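Local structure of SPbeta prophage-derived uncharacterized protein YorR (Bacillus subtilis, 3KB2) at residues Thr16-Leu21 / Asn57-Arg62; Asp10-Ser15 / Trp146-Trp151; Ser22-Tyr27 / Asp159-Val164; Leu52-Asn57 / Glu89-Ala94. The protein is of unknown function but may be a nucleotide kinase related to dTMP kinases, and binds a guanine nucleotide with magnesium. All blocks are in the same frame, centred on the assembly; numbering follows the deposited sequence.

Contact 1 (Thr16-Leu21 / Asn57-Arg62). With G3D (guanosine-3'-monophosphate-5'-diphosphate), chain C.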
# COMPACT_ATOMS: atom_id res chain seq x y z
N THR A 16 -4.83 8.91 16.85
CA THR A 16 -5.58 9.95 17.54
C THR A 16 -5.70 9.51 19.00
O THR A 16 -5.38 10.26 19.91
CB THR A 16 -6.99 10.09 16.93
OG1 THR A 16 -6.86 10.39 15.53
CG2 THR A 16 -7.79 11.21 17.60
N VAL A 17 -6.16 8.27 19.21
CA VAL A 17 -6.29 7.77 20.57
C VAL A 17 -4.96 7.88 21.28
O VAL A 17 -4.88 8.36 22.41
CB VAL A 17 -6.76 6.29 20.59
CG1 VAL A 17 -6.60 5.71 21.99
CG2 VAL A 17 -8.20 6.22 20.17
N ALA A 18 -3.90 7.46 20.60
CA ALA A 18 -2.55 7.51 21.15
C ALA A 18 -2.19 8.91 21.63
O ALA A 18 -1.62 9.10 22.72
CB ALA A 18 -1.56 7.04 20.10
N ALA A 19 -2.51 9.91 20.81
CA ALA A 19 -2.22 11.30 21.14
C ALA A 19 -3.01 11.78 22.36
O ALA A 19 -2.50 12.53 23.19
CB ALA A 19 -2.52 12.19 19.94
N LYS A 20 -4.27 11.35 22.44
CA LYS A 20 -5.15 11.73 23.54
C LYS A 20 -4.72 11.04 24.85
O LYS A 20 -4.77 11.64 25.93
CB LYS A 20 -6.61 11.39 23.20
CG LYS A 20 -7.19 12.19 22.01
CD LYS A 20 -8.59 11.69 21.64
CE LYS A 20 -9.44 12.74 20.91
NZ LYS A 20 -8.76 13.33 19.73
N LEU A 21 -4.31 9.78 24.74
CA LEU A 21 -3.87 9.03 25.92
C LEU A 21 -2.56 9.60 26.42
O LEU A 21 -2.33 9.70 27.62
CB LEU A 21 -3.70 7.54 25.57
CG LEU A 21 -4.97 6.75 25.23
CD1 LEU A 21 -4.59 5.35 24.75
CD2 LEU A 21 -5.88 6.67 26.45
N ASN A 57 5.09 2.40 30.50
CA ASN A 57 4.51 3.73 30.59
C ASN A 57 4.66 4.46 29.26
O ASN A 57 5.04 5.63 29.21
CB ASN A 57 5.15 4.53 31.72
CG ASN A 57 4.89 3.92 33.08
OD1 ASN A 57 3.76 3.52 33.39
ND2 ASN A 57 5.94 3.82 33.90
N VAL A 58 4.37 3.74 28.18
CA VAL A 58 4.44 4.33 26.85
C VAL A 58 3.30 3.75 26.06
O VAL A 58 2.67 2.79 26.49
CB VAL A 58 5.77 4.00 26.13
CG1 VAL A 58 6.94 4.23 27.08
CG2 VAL A 58 5.75 2.58 25.62
N ILE A 59 3.02 4.37 24.93
CA ILE A 59 1.95 3.94 24.05
C ILE A 59 2.58 3.48 22.75
O ILE A 59 3.31 4.25 22.12
CB ILE A 59 0.99 5.10 23.76
CG1 ILE A 59 0.37 5.60 25.07
CG2 ILE A 59 -0.06 4.67 22.76
CD1 ILE A 59 -0.24 6.99 24.97
N ILE A 60 2.32 2.24 22.35
CA ILE A 60 2.88 1.69 21.13
C ILE A 60 1.80 1.67 20.04
O ILE A 60 0.85 0.88 20.11
CB ILE A 60 3.44 0.26 21.36
CG1 ILE A 60 4.57 0.31 22.39
CG2 ILE A 60 3.89 -0.35 20.04
CD1 ILE A 60 5.24 -1.02 22.69
N ASP A 61 1.95 2.55 19.05
CA ASP A 61 1.02 2.66 17.93
C ASP A 61 1.41 1.59 16.90
O ASP A 61 2.32 1.81 16.11
CB ASP A 61 1.13 4.08 17.33
CG ASP A 61 0.04 4.39 16.31
OD1 ASP A 61 -0.06 5.57 15.93
OD2 ASP A 61 -0.70 3.48 15.89
N ARG A 62 0.73 0.45 16.95
CA ARG A 62 1.00 -0.70 16.08
C ARG A 62 2.20 -1.47 16.61
O ARG A 62 3.26 -0.89 16.85
CB ARG A 62 1.23 -0.25 14.64
CG ARG A 62 0.03 0.44 14.05
CD ARG A 62 -0.14 0.08 12.59
NE ARG A 62 1.01 0.52 11.82
CZ ARG A 62 1.09 0.41 10.50
NH1 ARG A 62 0.09 -0.12 9.81
NH2 ARG A 62 2.18 0.85 9.87
PB G3D C . -5.18 5.59 12.23
O1B G3D C . -4.84 5.10 10.82
O2B G3D C . -5.73 4.61 13.17
O3B G3D C . -3.83 6.28 12.87
PA G3D C . -6.07 8.23 12.92
O3A G3D C . -6.14 6.82 12.15
O1A G3D C . -6.09 8.06 14.37
O2A G3D C . -4.91 9.02 12.28
O5' G3D C . -7.55 8.88 12.52
C5' G3D C . -7.83 8.67 11.08
C4' G3D C . -8.86 9.89 10.93
O4' G3D C . -10.09 9.76 11.66
C3' G3D C . -8.41 11.23 11.21
O3' G3D C . -8.81 12.15 10.24
C2' G3D C . -8.81 11.61 12.67
O2' G3D C . -9.00 12.91 12.82
C1' G3D C . -10.36 10.91 12.47
N9 G3D C . -10.95 10.74 13.85
C8 G3D C . -10.19 10.60 15.00
N7 G3D C . -11.21 10.49 15.88
C5 G3D C . -12.49 10.69 15.36
C6 G3D C . -13.59 10.66 15.97
O6 G3D C . -14.05 10.46 17.14
N1 G3D C . -14.73 10.80 14.99
C2 G3D C . -14.38 10.95 13.77
N2 G3D C . -15.52 11.01 12.81
N3 G3D C . -13.22 10.89 13.12
C4 G3D C . -12.29 10.81 14.07
P1 G3D C . -8.02 13.00 9.53
O4P G3D C . -7.93 14.28 10.17
O5P G3D C . -8.88 13.18 8.19
O6P G3D C . -6.73 12.47 8.92

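Contact 2 (Asp10-Ser15 / Trp146-Trp151). With MG (magnesium ion), chain D; G3D (guanosine-3'-monophosphate-5'-diphosphate), chain C.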
# COMPACT_ATOMS: atom_id res chain seq x y z
N ASP A 10 -6.04 0.41 9.35
CA ASP A 10 -5.95 1.86 9.15
C ASP A 10 -7.25 2.61 9.37
O ASP A 10 -8.35 2.06 9.24
CB ASP A 10 -5.48 2.16 7.73
CG ASP A 10 -4.03 1.83 7.51
OD1 ASP A 10 -3.54 2.13 6.40
OD2 ASP A 10 -3.39 1.27 8.43
N CYS A 11 -7.11 3.89 9.68
CA CYS A 11 -8.26 4.75 9.89
C CYS A 11 -9.20 4.29 10.99
O CYS A 11 -10.43 4.39 10.86
CB CYS A 11 -9.02 4.89 8.57
SG CYS A 11 -8.03 5.67 7.28
N CYS A 12 -8.64 3.79 12.08
CA CYS A 12 -9.46 3.35 13.19
C CYS A 12 -9.12 4.12 14.46
O CYS A 12 -9.23 3.60 15.56
CB CYS A 12 -9.31 1.84 13.41
SG CYS A 12 -10.10 0.83 12.12
N PHE A 13 -8.71 5.37 14.28
CA PHE A 13 -8.40 6.27 15.37
C PHE A 13 -7.18 5.91 16.22
O PHE A 13 -6.94 6.52 17.26
CB PHE A 13 -9.62 6.41 16.30
CG PHE A 13 -10.93 6.72 15.58
CD1 PHE A 13 -10.94 7.27 14.30
CD2 PHE A 13 -12.16 6.52 16.22
CE1 PHE A 13 -12.14 7.61 13.67
CE2 PHE A 13 -13.36 6.87 15.59
CZ PHE A 13 -13.35 7.41 14.33
N LYS A 14 -6.38 4.94 15.78
CA LYS A 14 -5.22 4.53 16.56
C LYS A 14 -4.30 5.67 16.98
O LYS A 14 -4.03 5.85 18.17
CB LYS A 14 -4.42 3.44 15.81
CG LYS A 14 -5.25 2.19 15.56
CD LYS A 14 -4.40 0.98 15.21
CE LYS A 14 -3.44 1.29 14.08
NZ LYS A 14 -4.16 1.85 12.93
N SER A 15 -3.82 6.44 16.01
CA SER A 15 -2.91 7.55 16.30
C SER A 15 -3.54 8.69 17.08
O SER A 15 -2.87 9.36 17.87
CB SER A 15 -2.32 8.06 15.00
OG SER A 15 -1.47 7.05 14.47
N TRP A 146 -12.70 -2.05 20.44
CA TRP A 146 -13.62 -0.93 20.31
C TRP A 146 -13.97 -0.75 18.83
O TRP A 146 -13.08 -0.66 17.98
CB TRP A 146 -12.98 0.34 20.85
CG TRP A 146 -13.14 0.53 22.33
CD1 TRP A 146 -14.20 1.09 22.97
CD2 TRP A 146 -12.21 0.15 23.36
NE1 TRP A 146 -14.00 1.07 24.33
CE2 TRP A 146 -12.78 0.50 24.60
CE3 TRP A 146 -10.95 -0.46 23.35
CZ2 TRP A 146 -12.15 0.26 25.82
CZ3 TRP A 146 -10.31 -0.70 24.57
CH2 TRP A 146 -10.91 -0.34 25.78
N ASP A 147 -15.26 -0.70 18.54
CA ASP A 147 -15.75 -0.50 17.18
C ASP A 147 -15.75 1.01 16.96
O ASP A 147 -16.64 1.71 17.42
CB ASP A 147 -17.18 -1.05 17.07
CG ASP A 147 -17.78 -0.89 15.67
OD1 ASP A 147 -18.96 -1.25 15.50
OD2 ASP A 147 -17.08 -0.41 14.75
N THR A 148 -14.73 1.51 16.26
CA THR A 148 -14.58 2.93 15.99
C THR A 148 -15.72 3.49 15.13
O THR A 148 -15.79 4.69 14.87
CB THR A 148 -13.22 3.21 15.31
OG1 THR A 148 -13.21 2.64 14.01
CG2 THR A 148 -12.10 2.60 16.12
N GLY A 149 -16.60 2.61 14.69
CA GLY A 149 -17.73 3.03 13.90
C GLY A 149 -18.83 3.59 14.78
O GLY A 149 -19.71 4.30 14.30
N GLN A 150 -18.76 3.30 16.08
CA GLN A 150 -19.76 3.76 17.03
C GLN A 150 -19.16 4.36 18.30
O GLN A 150 -19.87 4.85 19.17
CB GLN A 150 -20.68 2.61 17.41
CG GLN A 150 -21.12 1.81 16.20
CD GLN A 150 -22.33 0.94 16.47
OE1 GLN A 150 -22.35 0.15 17.42
NE2 GLN A 150 -23.34 1.07 15.62
N TRP A 151 -17.83 4.32 18.38
CA TRP A 151 -17.11 4.86 19.53
C TRP A 151 -16.11 5.90 19.05
O TRP A 151 -15.30 5.62 18.17
CB TRP A 151 -16.37 3.73 20.23
CG TRP A 151 -16.98 3.32 21.49
CD1 TRP A 151 -16.76 3.86 22.72
CD2 TRP A 151 -17.94 2.27 21.67
NE1 TRP A 151 -17.52 3.21 23.67
CE2 TRP A 151 -18.25 2.23 23.05
CE3 TRP A 151 -18.56 1.36 20.81
CZ2 TRP A 151 -19.17 1.32 23.58
CZ3 TRP A 151 -19.47 0.45 21.33
CH2 TRP A 151 -19.76 0.44 22.71
MG MG D . -1.67 5.97 12.44
PB G3D C . -5.18 5.59 12.23
O1B G3D C . -4.84 5.10 10.82
O2B G3D C . -5.73 4.61 13.17
O3B G3D C . -3.83 6.28 12.87
PA G3D C . -6.07 8.23 12.92
O3A G3D C . -6.14 6.82 12.15
O1A G3D C . -6.09 8.06 14.37
O2A G3D C . -4.91 9.02 12.28
O5' G3D C . -7.55 8.88 12.52
C5' G3D C . -7.83 8.67 11.08
C4' G3D C . -8.86 9.89 10.93
O4' G3D C . -10.09 9.76 11.66
C3' G3D C . -8.41 11.23 11.21
O3' G3D C . -8.81 12.15 10.24
C2' G3D C . -8.81 11.61 12.67
O2' G3D C . -9.00 12.91 12.82
C1' G3D C . -10.36 10.91 12.47
N9 G3D C . -10.95 10.74 13.85
C8 G3D C . -10.19 10.60 15.00
N7 G3D C . -11.21 10.49 15.88
C5 G3D C . -12.49 10.69 15.36
C6 G3D C . -13.59 10.66 15.97
O6 G3D C . -14.05 10.46 17.14
N1 G3D C . -14.73 10.80 14.99
C2 G3D C . -14.38 10.95 13.77
N2 G3D C . -15.52 11.01 12.81
N3 G3D C . -13.22 10.89 13.12
C4 G3D C . -12.29 10.81 14.07
P1 G3D C . -8.02 13.00 9.53
O4P G3D C . -7.93 14.28 10.17
O5P G3D C . -8.88 13.18 8.19
O6P G3D C . -6.73 12.47 8.92
O HOH W 1 -2.55 8.10 11.92
O HOH W 2 -1.44 3.96 13.45
O HOH W 3 0.34 6.64 11.55
O HOH W 4 -2.19 4.82 10.57

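Contact 3 (Ser22-Tyr27 / Asp159-Val164)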
# COMPACT_ATOMS: atom_id res chain seq x y z
N SER A 22 -1.70 10.00 25.48
CA SER A 22 -0.40 10.56 25.82
C SER A 22 -0.49 11.91 26.53
O SER A 22 0.29 12.21 27.43
CB SER A 22 0.44 10.71 24.56
OG SER A 22 1.71 11.26 24.85
N LYS A 23 -1.45 12.73 26.11
CA LYS A 23 -1.64 14.04 26.71
C LYS A 23 -2.05 13.85 28.17
O LYS A 23 -1.52 14.52 29.06
CB LYS A 23 -2.73 14.80 25.95
CG LYS A 23 -2.94 16.23 26.40
CD LYS A 23 -4.06 16.86 25.56
CE LYS A 23 -4.33 18.31 25.97
NZ LYS A 23 -5.48 18.90 25.23
N GLU A 24 -2.98 12.93 28.41
CA GLU A 24 -3.46 12.65 29.76
C GLU A 24 -2.45 11.88 30.60
O GLU A 24 -1.95 12.40 31.59
CB GLU A 24 -4.77 11.86 29.72
CG GLU A 24 -5.22 11.28 31.08
CD GLU A 24 -5.92 12.29 31.99
OE1 GLU A 24 -6.23 11.93 33.16
OE2 GLU A 24 -6.17 13.44 31.54
N LEU A 25 -2.15 10.65 30.21
CA LEU A 25 -1.23 9.79 30.95
C LEU A 25 0.21 10.28 30.90
O LEU A 25 1.05 9.88 31.71
CB LEU A 25 -1.28 8.37 30.40
CG LEU A 25 -2.63 7.66 30.46
CD1 LEU A 25 -2.63 6.51 29.48
CD2 LEU A 25 -2.89 7.17 31.88
N LYS A 26 0.48 11.14 29.93
CA LYS A 26 1.81 11.69 29.70
C LYS A 26 2.80 10.61 29.27
O LYS A 26 3.99 10.69 29.55
CB LYS A 26 2.32 12.42 30.94
CG LYS A 26 1.49 13.66 31.27
CD LYS A 26 2.09 14.45 32.41
CE LYS A 26 1.35 15.77 32.60
NZ LYS A 26 1.42 16.64 31.38
N TYR A 27 2.28 9.59 28.58
CA TYR A 27 3.13 8.51 28.08
C TYR A 27 3.66 8.91 26.71
O TYR A 27 2.94 9.50 25.91
CB TYR A 27 2.35 7.21 27.93
CG TYR A 27 1.96 6.50 29.21
CD1 TYR A 27 2.45 6.90 30.45
CD2 TYR A 27 1.09 5.41 29.16
CE1 TYR A 27 2.07 6.23 31.62
CE2 TYR A 27 0.71 4.74 30.31
CZ TYR A 27 1.19 5.15 31.53
OH TYR A 27 0.75 4.48 32.66
N ASP A 159 -12.16 5.43 28.17
CA ASP A 159 -12.30 4.04 28.64
C ASP A 159 -10.95 3.45 29.01
O ASP A 159 -10.82 2.79 30.03
CB ASP A 159 -12.93 3.15 27.57
CG ASP A 159 -14.44 3.07 27.70
OD1 ASP A 159 -15.01 3.73 28.59
OD2 ASP A 159 -15.05 2.33 26.90
N ILE A 160 -9.94 3.69 28.17
CA ILE A 160 -8.61 3.17 28.42
C ILE A 160 -7.99 3.84 29.64
O ILE A 160 -7.28 3.19 30.42
CB ILE A 160 -7.71 3.37 27.18
CG1 ILE A 160 -8.20 2.45 26.04
CG2 ILE A 160 -6.25 3.10 27.53
CD1 ILE A 160 -7.49 2.65 24.71
N ILE A 161 -8.25 5.13 29.82
CA ILE A 161 -7.71 5.86 30.97
C ILE A 161 -8.29 5.24 32.23
O ILE A 161 -7.60 5.07 33.24
CB ILE A 161 -8.07 7.35 30.89
CG1 ILE A 161 -7.30 7.99 29.73
CG2 ILE A 161 -7.73 8.05 32.23
CD1 ILE A 161 -7.72 9.38 29.41
N PHE A 162 -9.57 4.90 32.15
CA PHE A 162 -10.28 4.28 33.25
C PHE A 162 -9.61 2.95 33.63
O PHE A 162 -9.40 2.68 34.80
CB PHE A 162 -11.73 4.01 32.85
CG PHE A 162 -12.42 3.02 33.73
CD1 PHE A 162 -12.87 3.39 35.00
CD2 PHE A 162 -12.57 1.69 33.31
CE1 PHE A 162 -13.46 2.45 35.85
CE2 PHE A 162 -13.17 0.75 34.15
CZ PHE A 162 -13.61 1.13 35.42
N LEU A 163 -9.30 2.14 32.63
CA LEU A 163 -8.66 0.84 32.83
C LEU A 163 -7.27 0.93 33.46
O LEU A 163 -6.90 0.10 34.28
CB LEU A 163 -8.54 0.08 31.51
CG LEU A 163 -9.78 -0.65 30.99
CD1 LEU A 163 -9.61 -1.04 29.53
CD2 LEU A 163 -10.03 -1.88 31.86
N VAL A 164 -6.49 1.92 33.04
CA VAL A 164 -5.15 2.08 33.58
C VAL A 164 -5.23 2.44 35.05
O VAL A 164 -4.48 1.92 35.87
CB VAL A 164 -4.39 3.18 32.85
CG1 VAL A 164 -3.11 3.53 33.59
CG2 VAL A 164 -4.08 2.71 31.44

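Contact 4 (Leu52-Asn57 / Glu89-Ala94)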
# COMPACT_ATOMS: atom_id res chain seq x y z
N LEU A 52 11.33 -2.82 22.68
CA LEU A 52 10.10 -2.14 23.03
C LEU A 52 9.49 -2.86 24.21
O LEU A 52 8.95 -2.24 25.10
CB LEU A 52 9.14 -2.14 21.85
CG LEU A 52 9.65 -1.35 20.66
CD1 LEU A 52 8.64 -1.43 19.52
CD2 LEU A 52 9.91 0.10 21.08
N ALA A 53 9.61 -4.19 24.22
CA ALA A 53 9.05 -4.99 25.30
C ALA A 53 9.64 -4.64 26.66
O ALA A 53 9.09 -5.01 27.70
CB ALA A 53 9.23 -6.46 25.01
N ASP A 54 10.78 -3.96 26.66
CA ASP A 54 11.39 -3.57 27.93
C ASP A 54 10.78 -2.27 28.43
O ASP A 54 10.77 -2.00 29.63
CB ASP A 54 12.90 -3.40 27.76
CG ASP A 54 13.61 -4.73 27.66
OD1 ASP A 54 13.39 -5.58 28.55
OD2 ASP A 54 14.40 -4.91 26.71
N GLU A 55 10.27 -1.46 27.50
CA GLU A 55 9.66 -0.18 27.84
C GLU A 55 8.41 -0.35 28.68
O GLU A 55 7.81 -1.43 28.73
CB GLU A 55 9.31 0.60 26.56
CG GLU A 55 10.40 1.53 26.00
CD GLU A 55 10.79 2.66 26.95
OE1 GLU A 55 11.23 3.73 26.47
OE2 GLU A 55 10.67 2.48 28.19
N ASP A 56 8.03 0.73 29.36
CA ASP A 56 6.83 0.75 30.18
C ASP A 56 6.38 2.21 30.28
O ASP A 56 7.19 3.13 30.14
CB ASP A 56 7.10 0.17 31.57
CG ASP A 56 5.83 -0.08 32.36
OD1 ASP A 56 4.77 -0.32 31.74
OD2 ASP A 56 5.87 -0.06 33.60
N ASN A 57 5.09 2.40 30.50
CA ASN A 57 4.51 3.73 30.59
C ASN A 57 4.66 4.46 29.26
O ASN A 57 5.04 5.63 29.21
CB ASN A 57 5.15 4.53 31.72
CG ASN A 57 4.89 3.92 33.08
OD1 ASN A 57 3.76 3.52 33.39
ND2 ASN A 57 5.94 3.82 33.90
N GLU A 89 5.08 -11.75 24.47
CA GLU A 89 3.84 -11.69 25.24
C GLU A 89 4.10 -11.98 26.72
O GLU A 89 3.66 -11.24 27.60
CB GLU A 89 2.83 -12.69 24.69
CG GLU A 89 2.46 -12.43 23.23
CD GLU A 89 1.44 -13.41 22.72
OE1 GLU A 89 1.69 -14.63 22.83
OE2 GLU A 89 0.40 -12.96 22.19
N ASP A 90 4.82 -13.06 26.99
CA ASP A 90 5.13 -13.42 28.36
C ASP A 90 5.92 -12.29 29.03
O ASP A 90 5.74 -11.99 30.21
CB ASP A 90 5.94 -14.72 28.40
CG ASP A 90 6.40 -15.07 29.80
OD1 ASP A 90 5.55 -15.44 30.64
OD2 ASP A 90 7.62 -14.97 30.06
N LYS A 91 6.78 -11.66 28.25
CA LYS A 91 7.60 -10.59 28.78
C LYS A 91 6.85 -9.30 29.20
O LYS A 91 7.33 -8.56 30.07
CB LYS A 91 8.68 -10.26 27.75
CG LYS A 91 9.65 -9.18 28.17
CD LYS A 91 10.81 -9.08 27.21
CE LYS A 91 11.72 -7.95 27.64
NZ LYS A 91 13.03 -7.96 26.95
N ILE A 92 5.67 -9.05 28.63
CA ILE A 92 4.91 -7.84 28.96
C ILE A 92 3.49 -8.10 29.43
O ILE A 92 2.69 -7.17 29.54
CB ILE A 92 4.83 -6.91 27.74
CG1 ILE A 92 3.86 -7.51 26.71
CG2 ILE A 92 6.22 -6.74 27.12
CD1 ILE A 92 3.68 -6.70 25.45
N LYS A 93 3.17 -9.36 29.69
CA LYS A 93 1.83 -9.74 30.13
C LYS A 93 1.39 -9.05 31.42
O LYS A 93 0.21 -8.81 31.62
CB LYS A 93 1.75 -11.26 30.30
CG LYS A 93 2.59 -11.83 31.44
CD LYS A 93 2.84 -13.34 31.29
CE LYS A 93 3.55 -13.91 32.51
NZ LYS A 93 4.72 -13.08 32.92
N ALA A 94 2.35 -8.74 32.29
CA ALA A 94 2.03 -8.11 33.57
C ALA A 94 2.00 -6.59 33.55
O ALA A 94 1.92 -5.95 34.60
CB ALA A 94 3.02 -8.58 34.62

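Contact 1 (Thr16-Leu21 / Asn57-Arg62)
Ile59 meets Ala18 and Leu21 in a small apolar contact between strand 58-61 and helix 14-25. Both branches of Ile59 are used. Its CG2 faces the methyl of Ala18, with Ile59 CG2 3.9 Å from Ala18 CB. The other branch leads further along the helix. With CG1 held beside the backbone N (chi1 -61°) and the chain extended beyond it, Ile59 CD1 comes to 3.6 Å from Leu21 CB. The same methyl, Ile59 CD1, lies 3.4 Å from Ala18 O, so it packs on helix backbone as well as on side chains. All three residues are buried. Leu6 of strand 3-7 touches both Ala18 and Ile59, and Leu21 turns to Ala157 and Ile160 of helix 153-166.

The polar interactions lie at the nucleotide end of the packing. Thr16 gives two hydrogen bonds to one oxygen of the alpha phosphate of the nucleotide: Thr16 N to G3D O1A is 2.9 Å, and Thr16 OG1 to G3D O1A is 2.7 Å. OG1 stands beside the backbone N (chi1 -58°), which lets both donors reach O1A. On the strand side, Asp61 OD1 is hydrogen-bonded to Ser15 OG, a magnesium ligand.

A phosphate-binding helix laid over the central parallel sheet is the arrangement of P-loop kinases. The sequence Asp61-Arg62 at the strand end is consistent with the DR motif of thymidylate kinases.

Contact 2 (Asp10-Ser15 / Trp146-Trp151)
Phe13 sits between the nucleotide and Thr148. Guanine lies over one face of its ring, with G3D C5 3.5 Å above the Phe13 plane and displaced toward the rim. Trp151 O meets the ring at its edge, near the plane, 3.5 Å from Phe13 CE2. Thr148 CB rests 3.6 Å from Phe13 CD2, and the threonine and the phenyl run antiparallel alongside one another. Thr148 CG2 is set beside its own backbone N, and this brings it 3.1 Å from Cys12 O.

The backbone of 11-15 curls round the beta phosphate. Cys11 N binds O1B. Cys12 N, Lys14 N and Lys14 NZ all donate to O2B; the shortest of these is Lys14 N to G3D O2B, 2.7 Å. Ser15 N binds O3B. Magnesium takes Ser15 OG at 2.3 Å, G3D O3B at 2.2 Å and four waters, which complete six oxygen ligands.

Further bonds surround these groups. Arg111 bonds to Cys11 O and to Thr148 O, joining the two segments. Thr148 OG1 is bonded to His102 O, and Lys14 NZ to Pro9 O. An Asx turn from Asp147 to Gly149 N shapes the start of the second loop.

Magnesium on O3B, the backbone N-H groups and Lys14 NZ would probably offset the negative charge of the beta phosphate. This is consistent with a P-loop holding a nucleoside diphosphate.

Contact 3 (Ser22-Tyr27 / Asp159-Val164)
Tyr27 OH, which touches Val164 across the contact, is hydrogen-bonded to the backbone N of Thr2 and probably also to the side-chain amide oxygen of Asn57. Beside this polar end lies an apolar neighbour: Val164 CG1 is 4.1 Å from Tyr27 OH, and the phenol and the valine approach head-on. The bonds hold the hydroxyl beside Val164.

Leu25 links the ring to helix 153-166. Leu25 CB sits over the centre of one face of the Tyr27 ring, 3.8 Å above the plane. Further out, Leu25 CD2 meets Val164 CG1 at 4.0 Å, the two side chains meeting at a slant. Val164 thus takes both neighbours on one methyl.

Glu24 and Ile161 form the other end of the contact. The glutamate chain runs roughly perpendicular to the isoleucine, with Glu24 CG 3.6 Å from Ile161 CD1. Glu24 CG is anti to the backbone N (chi1 169°), and this sends it toward Ile161 CD1. The close contacts of Glu24 are made by its aliphatic CB and CG.

The helix ends nearby: Lys26 leaves helical geometry with positive phi, and Tyr27 follows. The contact is a surface one, joining the end of helix 14-25 to helix 153-166. Leu25 and Tyr27 also touch Ile4 of strand 3-7, and Tyr27 touches Ile59 of strand 58-61. Ile160 and Leu163 turn instead to Trp146 on the edge strand 143-147.

Contact 4 (Leu52-Asn57 / Glu89-Ala94)
Ala53 and Asp54 meet Lys91 and Ile92 where a type I beta turn, Leu52 to Glu55, packs on the C-terminal part of helix 82-92. The turn follows helix 42-52 and leads into strand 58-61 of the P-loop kinase fold.

Lys91 reaches across with an extended chain. Its CG is anti to the backbone N (chi1 -178°), and the later torsions stay straight. On the way it passes the methyl of the alanine, with Lys91 CD 3.8 Å from Ala53 CB. Its tip then approaches Asp54 at an oblique angle. Asp54 CB points away from the helix, but the carboxylate comes back, and Asp54 OD1 is 2.9 Å from Lys91 NZ. This is a salt bridge, although its hydrogen bond is weak. Lys91 NZ also makes a weak bond to Asn50 O.

Ile92 packs on the same alanine. Ile92 CG2 lies 3.7 Å from Ala53 CB and 3.4 Å from Ala53 O. That methyl stands beside the backbone N, while CG1 lies between N and the carbonyl carbon (chi1 73°). Ile92 also touches Leu3 and Ile5 of strand 3-7. The carbonyls Ala53 O and Glu55 O are both bonded to Lys95 NZ.

Lys93 holds Asp90 in two ways. Lys93 NZ forms a salt bridge with Asp90 OD1 at 3.4 Å. Lys93 NZ also meets Asp90 O at 3.1 Å, in the carbonyl plane and on a lone pair.

From the N terminus, the phosphate loop, helix 14-25 and the turn after it supply the first segments of contacts 2, 1 and 3 in turn. Contact 1 closes first and ties helix 14-25 to strand 58-61 of the sheet. Contact 4 starts just before that strand, shares Asn57 with contact 1, and joins the 52-57 loop to helix 82-92, so the two cross. Contact 2 closes much later and brings the phosphate loop to the end of strand 143-147. Contact 3 closes last, tying helix 14-25 to helix 153-166. Contacts 1 and 4 both fall within the span of contact 2. Contact 4 also falls within that of contact 3, which crosses contacts 1 and 2.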